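Local coordinates for 3-hydroxyisobutyrate dehydrogenase family protein (Geobacter sulfurreducens, PDB 3PDU), which binds NADP+ and probably reduces succinic semialdehyde to gamma-hydroxybutyrate as a member of the beta-hydroxyacid dehydrogenase family, at residues A[189-193]-A[222-226]; A[241-245]-A[258-262]; A[264-268]-A[280-285]. All coordinates share one frame; numbering follows the deposited sequence.

Contact 1: residues A[189-193]-A[222-226]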
loop_
_atom_site.group_PDB
_atom_site.type_symbol
_atom_site.label_atom_id
_atom_site.label_comp_id
_atom_site.label_asym_id
_atom_site.label_seq_id
_atom_site.Cartn_x
_atom_site.Cartn_y
_atom_site.Cartn_z
ATOM N N MET A 189 17.817 -0.719 -2.612
ATOM C CA MET A 189 18.865 -1.394 -3.366
ATOM C C MET A 189 18.375 -1.762 -4.766
ATOM O O MET A 189 19.125 -1.668 -5.747
ATOM C CB MET A 189 19.368 -2.624 -2.599
ATOM C CG MET A 189 20.439 -3.417 -3.342
ATOM S SD MET A 189 22.042 -2.561 -3.376
ATOM C CE MET A 189 22.539 -2.711 -1.656
ATOM N N ALA A 190 17.111 -2.159 -4.870
ATOM C CA ALA A 190 16.536 -2.498 -6.172
ATOM C C ALA A 190 16.502 -1.275 -7.095
ATOM O O ALA A 190 16.912 -1.350 -8.251
ATOM C CB ALA A 190 15.130 -3.105 -6.007
ATOM N N LEU A 191 16.023 -0.149 -6.574
ATOM C CA LEU A 191 15.974 1.085 -7.343
ATOM C C LEU A 191 17.395 1.507 -7.708
ATOM O O LEU A 191 17.659 1.899 -8.837
ATOM C CB LEU A 191 15.273 2.194 -6.545
ATOM C CG LEU A 191 15.185 3.586 -7.187
ATOM C CD1 LEU A 191 14.430 3.541 -8.510
ATOM C CD2 LEU A 191 14.504 4.572 -6.218
ATOM N N GLY A 192 18.300 1.418 -6.740
ATOM C CA GLY A 192 19.703 1.748 -6.941
ATOM C C GLY A 192 20.344 1.005 -8.099
ATOM O O GLY A 192 20.975 1.620 -8.966
ATOM N N ARG A 193 20.185 -0.317 -8.124
ATOM C CA ARG A 193 20.717 -1.121 -9.235
ATOM C C ARG A 193 20.116 -0.702 -10.583
ATOM O O ARG A 193 20.812 -0.636 -11.600
ATOM C CB ARG A 193 20.435 -2.604 -8.997
ATOM C CG ARG A 193 21.080 -3.182 -7.743
ATOM C CD ARG A 193 22.455 -3.705 -8.061
ATOM N NE ARG A 193 22.955 -4.658 -7.074
ATOM C CZ ARG A 193 22.431 -5.859 -6.850
ATOM N NH1 ARG A 193 21.362 -6.265 -7.516
ATOM N NH2 ARG A 193 22.973 -6.654 -5.941
ATOM N N MET A 222 24.150 -9.605 1.838
ATOM C CA MET A 222 23.323 -10.631 1.205
ATOM C C MET A 222 22.746 -10.110 -0.101
ATOM O O MET A 222 22.680 -10.832 -1.102
ATOM C CB MET A 222 22.161 -11.036 2.111
ATOM C CG MET A 222 22.549 -11.844 3.308
ATOM S SD MET A 222 21.061 -12.357 4.187
ATOM C CE MET A 222 21.791 -13.090 5.650
ATOM N N LEU A 223 22.305 -8.857 -0.089
ATOM C CA LEU A 223 21.701 -8.274 -1.286
ATOM C C LEU A 223 22.730 -8.202 -2.409
ATOM O O LEU A 223 22.405 -8.427 -3.574
ATOM C CB LEU A 223 21.148 -6.877 -0.997
ATOM C CG LEU A 223 20.145 -6.740 0.150
ATOM C CD1 LEU A 223 19.445 -5.378 0.091
ATOM C CD2 LEU A 223 19.122 -7.852 0.109
ATOM N N LEU A 224 23.975 -7.888 -2.063
ATOM C CA LEU A 224 25.022 -7.805 -3.075
ATOM C C LEU A 224 25.390 -9.184 -3.618
ATOM O O LEU A 224 25.617 -9.350 -4.819
ATOM C CB LEU A 224 26.267 -7.110 -2.521
ATOM C CG LEU A 224 26.088 -5.666 -2.044
ATOM C CD1 LEU A 224 27.430 -5.055 -1.657
ATOM C CD2 LEU A 224 25.428 -4.841 -3.132
ATOM N N SER A 225 25.438 -10.173 -2.733
ATOM C CA SER A 225 25.881 -11.511 -3.124
ATOM C C SER A 225 24.770 -12.312 -3.803
ATOM O O SER A 225 25.042 -13.225 -4.583
ATOM C CB SER A 225 26.415 -12.281 -1.910
ATOM O OG SER A 225 25.356 -12.647 -1.038
ATOM N N GLY A 226 23.522 -11.963 -3.508
ATOM C CA GLY A 226 22.380 -12.730 -3.974
ATOM C C GLY A 226 22.229 -14.051 -3.233
ATOM O O GLY A 226 21.526 -14.952 -3.684
#
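M189 and L223 face each other where helix 166-194 passes the last turn of helix 214-225, and these two residues bury more surface here than any others. The backbones stay well apart, with 7.7 Å between M189 CA and L223 CA, so long side chains have to bridge the distance. M189 suits that task because its unbranched chain can fold. CG leaves anti to the backbone N (chi1 178°), and two further bends, at chi2 and chi3, bring the thioether round toward helix 214-225. Its near part lies against one leucine, with M189 CB 3.9 Å from L223 CD1. Its far end serves a second: M189 CE is 3.9 Å from L224 CD2, the two side chains crossing at about a right angle. One flexible residue thus meets two successive leucines.

R193, one helical turn beyond M189, supplies the polar part. Its NH2 makes a weak hydrogen bond of 3.0 Å to L223 O, strongly bent at the hydrogen (121°). L224 CA lies in the guanidinium plane at its edge, 3.7 Å from R193 NH2. The other terminal nitrogen, NH1, forms a salt bridge with E286, so the guanidinium links a carbonyl near the end of one helix to the chain's C-terminal tail. Arginine fits this partly exposed border, because its long stem carries the guanidinium across to that carbonyl.

Around this all-helical junction, F282 of helix 282-285 packs on M189, R193 and L223, while L203 of helix 199-208 touches M189 and L224.

Contact 2: residues A[241-245]-A[258-262]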
loop_
_atom_site.group_PDB
_atom_site.type_symbol
_atom_site.label_atom_id
_atom_site.label_comp_id
_atom_site.label_asym_id
_atom_site.label_seq_id
_atom_site.Cartn_x
_atom_site.Cartn_y
_atom_site.Cartn_z
ATOM N N LEU A 241 4.727 -9.925 10.913
ATOM C CA LEU A 241 3.957 -8.826 10.326
ATOM C C LEU A 241 2.446 -9.123 10.341
ATOM O O LEU A 241 1.632 -8.256 10.686
ATOM C CB LEU A 241 4.432 -8.544 8.893
ATOM C CG LEU A 241 5.785 -7.807 8.812
ATOM C CD1 LEU A 241 6.405 -7.823 7.408
ATOM C CD2 LEU A 241 5.637 -6.372 9.292
ATOM N N ARG A 242 2.067 -10.332 9.937
ATOM C CA ARG A 242 0.670 -10.772 10.072
ATOM C C ARG A 242 0.148 -10.459 11.475
ATOM O O ARG A 242 -0.919 -9.845 11.656
ATOM C CB ARG A 242 0.571 -12.286 9.787
ATOM C CG ARG A 242 -0.677 -12.997 10.354
ATOM C CD ARG A 242 -0.378 -14.487 10.610
ATOM N NE ARG A 242 0.296 -15.087 9.457
ATOM C CZ ARG A 242 0.982 -16.229 9.486
ATOM N NH1 ARG A 242 1.088 -16.915 10.615
ATOM N NH2 ARG A 242 1.574 -16.679 8.381
ATOM N N LEU A 243 0.911 -10.864 12.480
ATOM C CA LEU A 243 0.475 -10.701 13.861
ATOM C C LEU A 243 0.404 -9.233 14.270
ATOM O O LEU A 243 -0.495 -8.849 15.004
ATOM C CB LEU A 243 1.393 -11.473 14.818
ATOM C CG LEU A 243 1.388 -12.999 14.628
ATOM C CD1 LEU A 243 2.252 -13.696 15.683
ATOM C CD2 LEU A 243 -0.042 -13.504 14.691
ATOM N N ALA A 244 1.354 -8.419 13.803
ATOM C CA ALA A 244 1.329 -6.982 14.074
ATOM C C ALA A 244 0.069 -6.316 13.508
ATOM O O ALA A 244 -0.560 -5.472 14.163
ATOM C CB ALA A 244 2.592 -6.307 13.507
ATOM N N VAL A 245 -0.277 -6.683 12.277
ATOM C CA VAL A 245 -1.464 -6.154 11.619
ATOM C C VAL A 245 -2.736 -6.599 12.351
ATOM O O VAL A 245 -3.694 -5.823 12.491
ATOM C CB VAL A 245 -1.510 -6.566 10.129
ATOM C CG1 VAL A 245 -2.882 -6.248 9.505
ATOM C CG2 VAL A 245 -0.389 -5.854 9.343
ATOM N N ALA A 258 2.954 -1.181 7.547
ATOM C CA ALA A 258 3.097 -2.568 7.964
ATOM C C ALA A 258 2.291 -3.500 7.068
ATOM O O ALA A 258 2.764 -4.573 6.688
ATOM C CB ALA A 258 2.671 -2.731 9.416
ATOM N N ALA A 259 1.070 -3.093 6.736
ATOM C CA ALA A 259 0.225 -3.892 5.858
ATOM C C ALA A 259 0.870 -4.070 4.489
ATOM O O ALA A 259 0.870 -5.167 3.933
ATOM C CB ALA A 259 -1.156 -3.237 5.713
ATOM N N THR A 260 1.428 -2.995 3.941
ATOM C CA THR A 260 2.125 -3.093 2.654
ATOM C C THR A 260 3.333 -4.028 2.746
ATOM O O THR A 260 3.549 -4.869 1.872
ATOM C CB THR A 260 2.540 -1.704 2.124
ATOM O OG1 THR A 260 1.358 -0.953 1.819
ATOM C CG2 THR A 260 3.387 -1.822 0.860
ATOM N N ALA A 261 4.110 -3.911 3.814
ATOM C CA ALA A 261 5.283 -4.764 3.947
ATOM C C ALA A 261 4.855 -6.225 4.112
ATOM O O ALA A 261 5.474 -7.128 3.543
ATOM C CB ALA A 261 6.147 -4.310 5.125
ATOM N N ASN A 262 3.793 -6.451 4.883
ATOM C CA ASN A 262 3.236 -7.797 5.047
ATOM C C ASN A 262 2.951 -8.457 3.682
ATOM O O ASN A 262 3.340 -9.609 3.439
ATOM C CB ASN A 262 1.953 -7.728 5.897
ATOM C CG ASN A 262 1.413 -9.107 6.286
ATOM O OD1 ASN A 262 2.166 -10.078 6.411
ATOM N ND2 ASN A 262 0.085 -9.189 6.503
#
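Two successive helices of the all-helical C-terminal region, 234-251 and 256-270, form an antiparallel helical hairpin here, their local axes 9.3 Å apart and 149° from parallel. The face of helix 256-270 is made largely of alanines, so L241 and V245 reach its backbone. L241 CD1 is 4.2 Å from A261 CB, and L241 CB lies 3.7 Å from N262 OD1. A turn later, V245 directs CG2 at the backbone of the partner helix, 4.0 Å from A259 CA and 4.4 Å from A258 CB. A branched valine thus meets alanines whose short side chains leave the main chain accessible; E263 of the third subunit also packs on V245 and A259.

N262 points its amide at helix 234-251, CG being anti to the backbone N (chi1 -172°). The buried OD1 accepts a hydrogen bond from Q238, one turn before R242, which satisfies an otherwise costly polar group. R242 meets this amide mainly through its backbone N and CA; its guanidinium leads away to a salt bridge with D249 of the third subunit.

Helix 166-194 packs against the hairpin, with M176 and Q180 on A258 and T183 on A261.

Contact 3: residues A[264-268]-A[280-285]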
loop_
_atom_site.group_PDB
_atom_site.type_symbol
_atom_site.label_atom_id
_atom_site.label_comp_id
_atom_site.label_asym_id
_atom_site.label_seq_id
_atom_site.Cartn_x
_atom_site.Cartn_y
_atom_site.Cartn_z
ATOM N N SER A 264 4.224 -7.695 0.747
ATOM C CA SER A 264 5.459 -7.953 -0.001
ATOM C C SER A 264 6.124 -9.239 0.474
ATOM O O SER A 264 6.645 -10.012 -0.335
ATOM C CB SER A 264 6.440 -6.780 0.086
ATOM O OG SER A 264 5.927 -5.672 -0.632
ATOM N N PHE A 265 6.108 -9.470 1.782
ATOM C CA PHE A 265 6.659 -10.722 2.313
ATOM C C PHE A 265 5.832 -11.937 1.897
ATOM O O PHE A 265 6.377 -13.026 1.697
ATOM C CB PHE A 265 6.828 -10.665 3.832
ATOM C CG PHE A 265 8.115 -10.029 4.255
ATOM C CD1 PHE A 265 9.300 -10.752 4.202
ATOM C CD2 PHE A 265 8.153 -8.706 4.667
ATOM C CE1 PHE A 265 10.501 -10.170 4.574
ATOM C CE2 PHE A 265 9.357 -8.117 5.047
ATOM C CZ PHE A 265 10.527 -8.854 4.995
ATOM N N LYS A 266 4.521 -11.754 1.754
ATOM C CA LYS A 266 3.697 -12.831 1.215
ATOM C C LYS A 266 4.094 -13.133 -0.223
ATOM O O LYS A 266 4.127 -14.297 -0.618
ATOM C CB LYS A 266 2.196 -12.509 1.313
ATOM C CG LYS A 266 1.647 -12.530 2.743
ATOM C CD LYS A 266 0.135 -12.201 2.737
ATOM C CE LYS A 266 -0.383 -11.848 4.145
ATOM N NZ LYS A 266 -1.799 -11.311 4.052
ATOM N N ARG A 267 4.400 -12.103 -1.011
ATOM C CA ARG A 267 4.861 -12.337 -2.381
ATOM C C ARG A 267 6.128 -13.177 -2.379
ATOM O O ARG A 267 6.287 -14.077 -3.212
ATOM C CB ARG A 267 5.114 -11.027 -3.149
ATOM C CG ARG A 267 3.865 -10.224 -3.512
ATOM C CD ARG A 267 4.203 -8.991 -4.367
ATOM N NE ARG A 267 4.802 -7.901 -3.587
ATOM C CZ ARG A 267 5.625 -6.981 -4.088
ATOM N NH1 ARG A 267 5.962 -7.017 -5.372
ATOM N NH2 ARG A 267 6.121 -6.027 -3.306
ATOM N N ALA A 268 7.048 -12.867 -1.466
ATOM C CA ALA A 268 8.303 -13.606 -1.393
ATOM C C ALA A 268 8.097 -15.071 -0.998
ATOM O O ALA A 268 8.759 -15.961 -1.540
ATOM C CB ALA A 268 9.291 -12.921 -0.449
ATOM N N ALA A 280 15.647 -12.134 1.909
ATOM C CA ALA A 280 15.309 -12.628 0.583
ATOM C C ALA A 280 14.039 -12.002 0.004
ATOM O O ALA A 280 13.688 -12.267 -1.143
ATOM C CB ALA A 280 15.213 -14.150 0.593
ATOM N N VAL A 281 13.346 -11.172 0.779
ATOM C CA VAL A 281 12.238 -10.410 0.207
ATOM C C VAL A 281 12.765 -9.574 -0.962
ATOM O O VAL A 281 12.037 -9.238 -1.877
ATOM C CB VAL A 281 11.544 -9.503 1.258
ATOM C CG1 VAL A 281 12.479 -8.395 1.722
ATOM C CG2 VAL A 281 10.247 -8.926 0.689
ATOM N N PHE A 282 14.051 -9.255 -0.927
ATOM C CA PHE A 282 14.683 -8.537 -2.029
ATOM C C PHE A 282 14.437 -9.220 -3.372
ATOM O O PHE A 282 14.354 -8.568 -4.414
ATOM C CB PHE A 282 16.179 -8.431 -1.754
ATOM C CG PHE A 282 16.952 -7.729 -2.822
ATOM C CD1 PHE A 282 16.770 -6.374 -3.054
ATOM C CD2 PHE A 282 17.915 -8.411 -3.559
ATOM C CE1 PHE A 282 17.516 -5.719 -4.024
ATOM C CE2 PHE A 282 18.657 -7.760 -4.532
ATOM C CZ PHE A 282 18.463 -6.415 -4.762
ATOM N N ARG A 283 14.327 -10.540 -3.351
ATOM C CA ARG A 283 14.165 -11.292 -4.590
ATOM C C ARG A 283 12.826 -11.052 -5.296
ATOM O O ARG A 283 12.678 -11.390 -6.466
ATOM C CB ARG A 283 14.417 -12.785 -4.361
ATOM C CG ARG A 283 15.870 -13.057 -3.982
ATOM C CD ARG A 283 16.121 -14.518 -3.693
ATOM N NE ARG A 283 16.314 -15.276 -4.922
ATOM C CZ ARG A 283 16.734 -16.536 -4.958
ATOM N NH1 ARG A 283 17.001 -17.176 -3.823
ATOM N NH2 ARG A 283 16.884 -17.155 -6.126
ATOM N N VAL A 284 11.861 -10.457 -4.604
ATOM C CA VAL A 284 10.618 -10.076 -5.268
ATOM C C VAL A 284 10.488 -8.561 -5.403
ATOM O O VAL A 284 9.523 -8.073 -5.983
ATOM C CB VAL A 284 9.345 -10.663 -4.594
ATOM C CG1 VAL A 284 9.399 -12.187 -4.584
ATOM C CG2 VAL A 284 9.143 -10.093 -3.180
ATOM N N LEU A 285 11.451 -7.823 -4.857
ATOM C CA LEU A 285 11.474 -6.368 -4.996
ATOM C C LEU A 285 12.289 -5.946 -6.229
ATOM O O LEU A 285 11.892 -5.054 -6.980
ATOM C CB LEU A 285 12.029 -5.718 -3.723
ATOM C CG LEU A 285 11.239 -5.965 -2.437
ATOM C CD1 LEU A 285 11.971 -5.386 -1.239
ATOM C CD2 LEU A 285 9.812 -5.385 -2.530
#
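V281 sets a methyl over the ring of F265, a CH-pi contact in which CG2 stands 4.1 Å from the ring centroid and only 11° off the normal. The torsion of V281 explains the placement: CG2 is anti to the backbone N, while CG1 takes the more hindered site between N and the carbonyl carbon (chi1 67°). CG1 consequently reaches the outer ring atoms, and V281 CB comes within 3.5 Å of F265 CE1. A beta-branched residue suits this place, since its two methyls meet centre and rim of one ring together. F265 begins by pointing away from 280-285, but its long aromatic side chain swings back.

A268 offers a small surface between two valines. Its CB is 3.9 Å from V281 CA and equally far from V284 CG2. V284 rests both methyls on the helix backbone: CG1 lies against A268 CA, at 3.7 Å, and CG2 approaches S264 O.

R267 starts straight and bends at chi3 (-75°), which turns the guanidinium back along its own helix. There NH2 gives S264 OG a nearly straight hydrogen bond of 2.7 Å, the hydroxyl lying in the guanidinium plane. This helps hold the flat group in orientation, and L285 CD2 packs 3.8 Å from the same NH2, the side chains crossing at about a right angle.

The two segments therefore adhere through methyl, ring and backbone packing, while the polar bond serves to order one helix internally. Because R267 approaches its counterpart R267 of the fourth subunit, the serine probably helps steady a charge placed close to its like.

In the fold
All three contacts belong to the helical C-terminal region, apart from the eight-stranded sheet of the cofactor-binding part, and come in series along the chain. Contacts 1 and 2 are the most separated, with centres about 23 Å apart and nearest atoms about 14 Å apart. The centre of contact 3 is about 13 Å from the centre of each of the others, and contact 3 touches both. It shares helix 256-270 with contact 2, where L241 CD1 packs 3.4 Å from F265 CD2; toward contact 1, F282 packs against M189, A190 and L223. The chain's last short helix thereby joins earlier helices into one packed body. All three contacts also touch the second subunit, consistent with this region building the tetramer.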